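Local coordinates for SusD family protein (Bacteroides uniformis, PDB 7KV1) that probably binds beta-glucan at the bacterial cell surface, as a SusD-like surface glycan-binding protein of a gut bacterium, at residues Val115-Ile120 and Pro167-Asn172; Ala180-Ala185 and Ala522-Ala527. All coordinates share one frame; numbering follows the deposited sequence.

In the fold
Both contacts use the loop between helix 138-162 and helix 185-201, but they tie it to different partners. Contact 1 lays its first part, 167-172, on helix 110-129; three of its four touching residues are buried, and it combines aromatic packing with one phenol-to-carbonyl bond. Contact 2 joins the later part, 180-185, to the tail 522-527, so it bridges two distant regions of the sequence. It is only partly buried, and an amide paired with backbone, together with a water, does most of the work. Their centres are about 14 Å apart, and they meet directly: the backbones of F168 and P181 probably hydrogen-bond, and Y169 packs on A180.

Contact 1. Residues Val115-Ile120 and Pro167-Asn172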
loop_
_atom_site.group_PDB
_atom_site.type_symbol
_atom_site.label_atom_id
_atom_site.label_comp_id
_atom_site.label_asym_id
_atom_site.label_seq_id
_atom_site.Cartn_x
_atom_site.Cartn_y
_atom_site.Cartn_z
ATOM N N VAL A 115 10.988 -6.397 8.893
ATOM C CA VAL A 115 10.714 -4.936 8.878
ATOM C C VAL A 115 9.605 -4.613 9.881
ATOM O O VAL A 115 9.787 -3.731 10.743
ATOM C CB VAL A 115 10.310 -4.477 7.469
ATOM C CG1 VAL A 115 9.764 -3.062 7.494
ATOM C CG2 VAL A 115 11.454 -4.607 6.480
ATOM N N ASP A 116 8.460 -5.286 9.768
ATOM C CA ASP A 116 7.268 -4.943 10.592
ATOM C C ASP A 116 7.576 -5.160 12.081
ATOM O O ASP A 116 7.265 -4.262 12.885
ATOM C CB ASP A 116 6.029 -5.706 10.136
ATOM C CG ASP A 116 5.544 -5.306 8.751
ATOM O OD1 ASP A 116 5.804 -4.142 8.318
ATOM O OD2 ASP A 116 4.921 -6.180 8.104
ATOM N N TYR A 117 8.159 -6.305 12.467
ATOM C CA TYR A 117 8.482 -6.561 13.895
ATOM C C TYR A 117 9.590 -5.617 14.384
ATOM O O TYR A 117 9.613 -5.324 15.592
ATOM C CB TYR A 117 8.734 -8.054 14.173
ATOM C CG TYR A 117 7.451 -8.832 14.237
ATOM C CD1 TYR A 117 6.550 -8.638 15.277
ATOM C CD2 TYR A 117 7.111 -9.736 13.244
ATOM C CE1 TYR A 117 5.358 -9.351 15.342
ATOM C CE2 TYR A 117 5.931 -10.457 13.295
ATOM C CZ TYR A 117 5.036 -10.247 14.332
ATOM O OH TYR A 117 3.867 -10.955 14.362
ATOM N N SER A 118 10.507 -5.184 13.526
ATOM C CA SER A 118 11.500 -4.151 13.885
ATOM C C SER A 118 10.786 -2.831 14.196
ATOM O O SER A 118 11.058 -2.221 15.232
ATOM C CB SER A 118 12.513 -3.988 12.794
ATOM O OG SER A 118 13.248 -5.192 12.642
ATOM N N GLY A 119 9.863 -2.414 13.335
ATOM C CA GLY A 119 9.005 -1.254 13.624
ATOM C C GLY A 119 8.282 -1.410 14.946
ATOM O O GLY A 119 8.286 -0.453 15.786
ATOM N N ILE A 120 7.654 -2.555 15.148
ATOM C CA ILE A 120 6.850 -2.798 16.379
ATOM C C ILE A 120 7.759 -2.669 17.619
ATOM O O ILE A 120 7.419 -1.882 18.517
ATOM C CB ILE A 120 6.092 -4.118 16.250
ATOM C CG1 ILE A 120 4.963 -3.980 15.232
ATOM C CG2 ILE A 120 5.573 -4.571 17.595
ATOM C CD1 ILE A 120 4.641 -5.282 14.548
ATOM N N PRO A 167 2.364 -13.632 15.652
ATOM C CA PRO A 167 2.682 -13.195 17.013
ATOM C C PRO A 167 2.205 -11.754 17.252
ATOM O O PRO A 167 2.426 -10.870 16.417
ATOM C CB PRO A 167 4.212 -13.269 17.089
ATOM C CG PRO A 167 4.545 -14.334 16.082
ATOM C CD PRO A 167 3.556 -14.126 14.947
ATOM N N PHE A 168 1.513 -11.567 18.361
ATOM C CA PHE A 168 0.902 -10.281 18.737
ATOM C C PHE A 168 1.400 -9.865 20.120
ATOM O O PHE A 168 1.112 -10.578 21.089
ATOM C CB PHE A 168 -0.624 -10.387 18.643
ATOM C CG PHE A 168 -1.230 -9.015 18.634
ATOM C CD1 PHE A 168 -1.507 -8.364 19.814
ATOM C CD2 PHE A 168 -1.330 -8.314 17.447
ATOM C CE1 PHE A 168 -2.006 -7.074 19.805
ATOM C CE2 PHE A 168 -1.813 -7.025 17.446
ATOM C CZ PHE A 168 -2.129 -6.407 18.627
ATOM N N TYR A 169 2.139 -8.760 20.204
ATOM C CA TYR A 169 2.605 -8.194 21.494
ATOM C C TYR A 169 2.597 -6.661 21.450
ATOM O O TYR A 169 3.038 -6.063 20.426
ATOM C CB TYR A 169 4.002 -8.694 21.863
ATOM C CG TYR A 169 5.104 -8.510 20.854
ATOM C CD1 TYR A 169 5.228 -9.371 19.783
ATOM C CD2 TYR A 169 6.112 -7.577 21.058
ATOM C CE1 TYR A 169 6.304 -9.297 18.918
ATOM C CE2 TYR A 169 7.188 -7.472 20.192
ATOM C CZ TYR A 169 7.275 -8.328 19.103
ATOM O OH TYR A 169 8.324 -8.259 18.217
ATOM N N LEU A 170 2.178 -6.042 22.558
ATOM C CA LEU A 170 2.206 -4.563 22.730
ATOM C C LEU A 170 3.261 -4.147 23.778
ATOM O O LEU A 170 3.315 -2.949 24.095
ATOM C CB LEU A 170 0.797 -4.111 23.110
ATOM C CG LEU A 170 -0.297 -4.417 22.093
ATOM C CD1 LEU A 170 -1.644 -3.896 22.582
ATOM C CD2 LEU A 170 0.028 -3.856 20.704
ATOM N N GLU A 171 4.098 -5.091 24.247
ATOM C CA GLU A 171 5.241 -4.905 25.196
ATOM C C GLU A 171 6.396 -5.763 24.671
ATOM O O GLU A 171 6.133 -6.945 24.313
ATOM C CB GLU A 171 4.904 -5.417 26.608
ATOM N N ASN A 172 7.628 -5.259 24.637
ATOM C CA ASN A 172 8.781 -6.096 24.196
ATOM C C ASN A 172 9.004 -7.229 25.205
ATOM O O ASN A 172 8.699 -7.036 26.384
ATOM C CB ASN A 172 10.026 -5.251 23.951
ATOM C CG ASN A 172 9.916 -4.506 22.646
ATOM O OD1 ASN A 172 9.167 -4.927 21.767
ATOM N ND2 ASN A 172 10.643 -3.411 22.523
#
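The rings of Y117 and Y169 lie almost in parallel, their planes 6° apart, yet they meet rim to rim with centroids 5.8 Å apart, neither covering the other's face. CE1 of Y169 lies 3.7 Å from CE1 of Y117 and equally close to its CD1, and the hydroxyl of Y169 approaches CD1 of Y117 to 3.5 Å. One face of the Y169 ring carries I120, whose CG2 is 4.2 Å from CE2 of Y169, while N172 OD1 lies at its edge. P167 O sits at the edge of the Y117 ring and accepts a short hydrogen bond of 2.5 Å from Y117 OH. That donor lies in the carbonyl plane on a lone pair, with a C=O...O angle of 129°. In the helical TPR-clan fold of SusD proteins, this fastens the loop after helix 138-162 to the side of helix 110-129. L159 of helix 138-162 touches both Y117 and I120, and the ring of W113 also meets Y117. The Y169 ring is swung between its backbone N and carbonyl carbon (chi1 54°), which lets its hydroxyl end come close to Y117. The backbone O of Y169 is hydrogen-bonded to Y156 OH.

Contact 2. Residues Ala180-Ala185 and Ala522-Ala527; sequences APQYTA and ALVQNA
Q182 reaches across to the tail as an extended rod, with CG anti to the backbone N (chi1 -171°), and its terminal amide meets the backbone of V524 at both polar atoms. V524 N donates to Q182 OE1 at 2.8 Å with a nearly straight N-H...O angle of 174°, although the donor is tilted from the plane of the side-chain carbonyl. In return Q182 NE2 donates to V524 O at 3.0 Å, again nearly straight at 172°; this hydrogen bond lies in the amide plane and uses a lone pair of the backbone oxygen. Together the bonds from V524 N and to V524 O fix the rotation of the amide. L523 crosses the glutamine at about a right angle, and its CD2 rests against the aliphatic stem and the amide carbon, 3.5 Å from Q182 CD. OE1 has a second donor in a water, 2.8 Å from Q182 OE1 and 2.7 Å from A522 O, which links the amide to the backbone two residues before V524, while NE2 also donates to N165 O. Shortened to an alanine here, the side chain would lack its amide, which is likely to leave V524 N and V524 O without these mates and to open a gap beside CD2 of L523. Around this joint, N526 binds F163 O and N165, just past helix 138-162; T184 caps the start of helix 185-201; and L523 packs on E516 and L517 of helix 514-519.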
loop_
_atom_site.group_PDB
_atom_site.type_symbol
_atom_site.label_atom_id
_atom_site.label_comp_id
_atom_site.label_asym_id
_atom_site.label_seq_id
_atom_site.Cartn_x
_atom_site.Cartn_y
_atom_site.Cartn_z
ATOM N N ALA A 180 5.955 -14.080 21.532
ATOM C CA ALA A 180 4.568 -13.685 21.826
ATOM C C ALA A 180 3.623 -14.753 21.277
ATOM O O ALA A 180 3.950 -15.470 20.338
ATOM C CB ALA A 180 4.327 -12.316 21.237
ATOM N N PRO A 181 2.393 -14.844 21.814
ATOM C CA PRO A 181 1.443 -15.845 21.347
ATOM C C PRO A 181 1.062 -15.503 19.895
ATOM O O PRO A 181 0.924 -14.332 19.593
ATOM C CB PRO A 181 0.289 -15.727 22.343
ATOM C CG PRO A 181 0.376 -14.299 22.829
ATOM C CD PRO A 181 1.856 -13.968 22.868
ATOM N N GLN A 182 1.014 -16.515 19.029
ATOM C CA GLN A 182 0.474 -16.386 17.649
ATOM C C GLN A 182 -1.057 -16.279 17.730
ATOM O O GLN A 182 -1.720 -17.222 18.193
ATOM C CB GLN A 182 0.942 -17.545 16.783
ATOM C CG GLN A 182 0.618 -17.387 15.299
ATOM C CD GLN A 182 1.033 -18.633 14.556
ATOM O OE1 GLN A 182 1.191 -19.689 15.169
ATOM N NE2 GLN A 182 1.172 -18.539 13.246
ATOM N N TYR A 183 -1.606 -15.140 17.295
ATOM C CA TYR A 183 -3.070 -14.945 17.142
ATOM C C TYR A 183 -3.511 -15.416 15.764
ATOM O O TYR A 183 -2.669 -15.416 14.817
ATOM C CB TYR A 183 -3.409 -13.470 17.273
ATOM C CG TYR A 183 -3.368 -12.904 18.657
ATOM C CD1 TYR A 183 -2.653 -13.493 19.685
ATOM C CD2 TYR A 183 -4.022 -11.710 18.910
ATOM C CE1 TYR A 183 -2.615 -12.922 20.947
ATOM C CE2 TYR A 183 -4.023 -11.157 20.174
ATOM C CZ TYR A 183 -3.326 -11.763 21.187
ATOM O OH TYR A 183 -3.340 -11.168 22.396
ATOM N N THR A 184 -4.795 -15.758 15.646
ATOM C CA THR A 184 -5.472 -15.982 14.353
ATOM C C THR A 184 -5.604 -14.612 13.658
ATOM O O THR A 184 -5.570 -13.577 14.357
ATOM C CB THR A 184 -6.797 -16.736 14.521
ATOM O OG1 THR A 184 -7.699 -15.779 15.091
ATOM C CG2 THR A 184 -6.651 -18.014 15.340
ATOM N N ALA A 185 -5.764 -14.580 12.329
ATOM C CA ALA A 185 -5.984 -13.316 11.578
ATOM C C ALA A 185 -7.124 -12.512 12.231
ATOM O O ALA A 185 -6.926 -11.286 12.473
ATOM C CB ALA A 185 -6.285 -13.597 10.137
ATOM N N ALA A 522 6.710 -22.620 18.671
ATOM C CA ALA A 522 5.265 -22.446 18.969
ATOM C C ALA A 522 4.500 -21.988 17.716
ATOM O O ALA A 522 3.274 -22.184 17.674
ATOM C CB ALA A 522 5.073 -21.477 20.144
ATOM N N LEU A 523 5.173 -21.368 16.737
ATOM C CA LEU A 523 4.504 -20.831 15.518
ATOM C C LEU A 523 3.934 -21.972 14.692
ATOM O O LEU A 523 4.682 -22.946 14.442
ATOM C CB LEU A 523 5.488 -20.100 14.615
ATOM C CG LEU A 523 5.699 -18.614 14.860
ATOM C CD1 LEU A 523 6.605 -18.083 13.773
ATOM C CD2 LEU A 523 4.389 -17.835 14.890
ATOM N N VAL A 524 2.706 -21.818 14.217
ATOM C CA VAL A 524 2.092 -22.784 13.278
ATOM C C VAL A 524 2.092 -22.175 11.872
ATOM O O VAL A 524 1.648 -21.031 11.711
ATOM C CB VAL A 524 0.687 -23.188 13.745
ATOM C CG1 VAL A 524 0.042 -24.156 12.764
ATOM C CG2 VAL A 524 0.730 -23.790 15.143
ATOM N N GLN A 525 2.533 -22.951 10.881
ATOM C CA GLN A 525 2.597 -22.511 9.462
ATOM C C GLN A 525 1.164 -22.298 8.972
ATOM O O GLN A 525 0.259 -23.063 9.363
ATOM C CB GLN A 525 3.315 -23.540 8.585
ATOM C CG GLN A 525 3.415 -23.141 7.115
ATOM C CD GLN A 525 4.122 -21.820 6.911
ATOM O OE1 GLN A 525 3.539 -20.752 7.133
ATOM N NE2 GLN A 525 5.390 -21.884 6.512
ATOM N N ASN A 526 0.951 -21.299 8.117
ATOM C CA ASN A 526 -0.341 -21.103 7.433
ATOM C C ASN A 526 -0.593 -22.312 6.532
ATOM O O ASN A 526 0.393 -22.813 5.966
ATOM C CB ASN A 526 -0.310 -19.822 6.597
ATOM C CG ASN A 526 -0.347 -18.597 7.484
ATOM O OD1 ASN A 526 -0.919 -18.678 8.550
ATOM N ND2 ASN A 526 0.264 -17.490 7.078
ATOM N N ALA A 527 -1.843 -22.739 6.401
ATOM C CA ALA A 527 -2.282 -23.861 5.529
ATOM C C ALA A 527 -2.470 -23.326 4.097
ATOM O O ALA A 527 -3.606 -23.285 3.623
ATOM C CB ALA A 527 -3.555 -24.489 6.078
HETATM O O HOH W 1 0.988 -20.801 17.683
#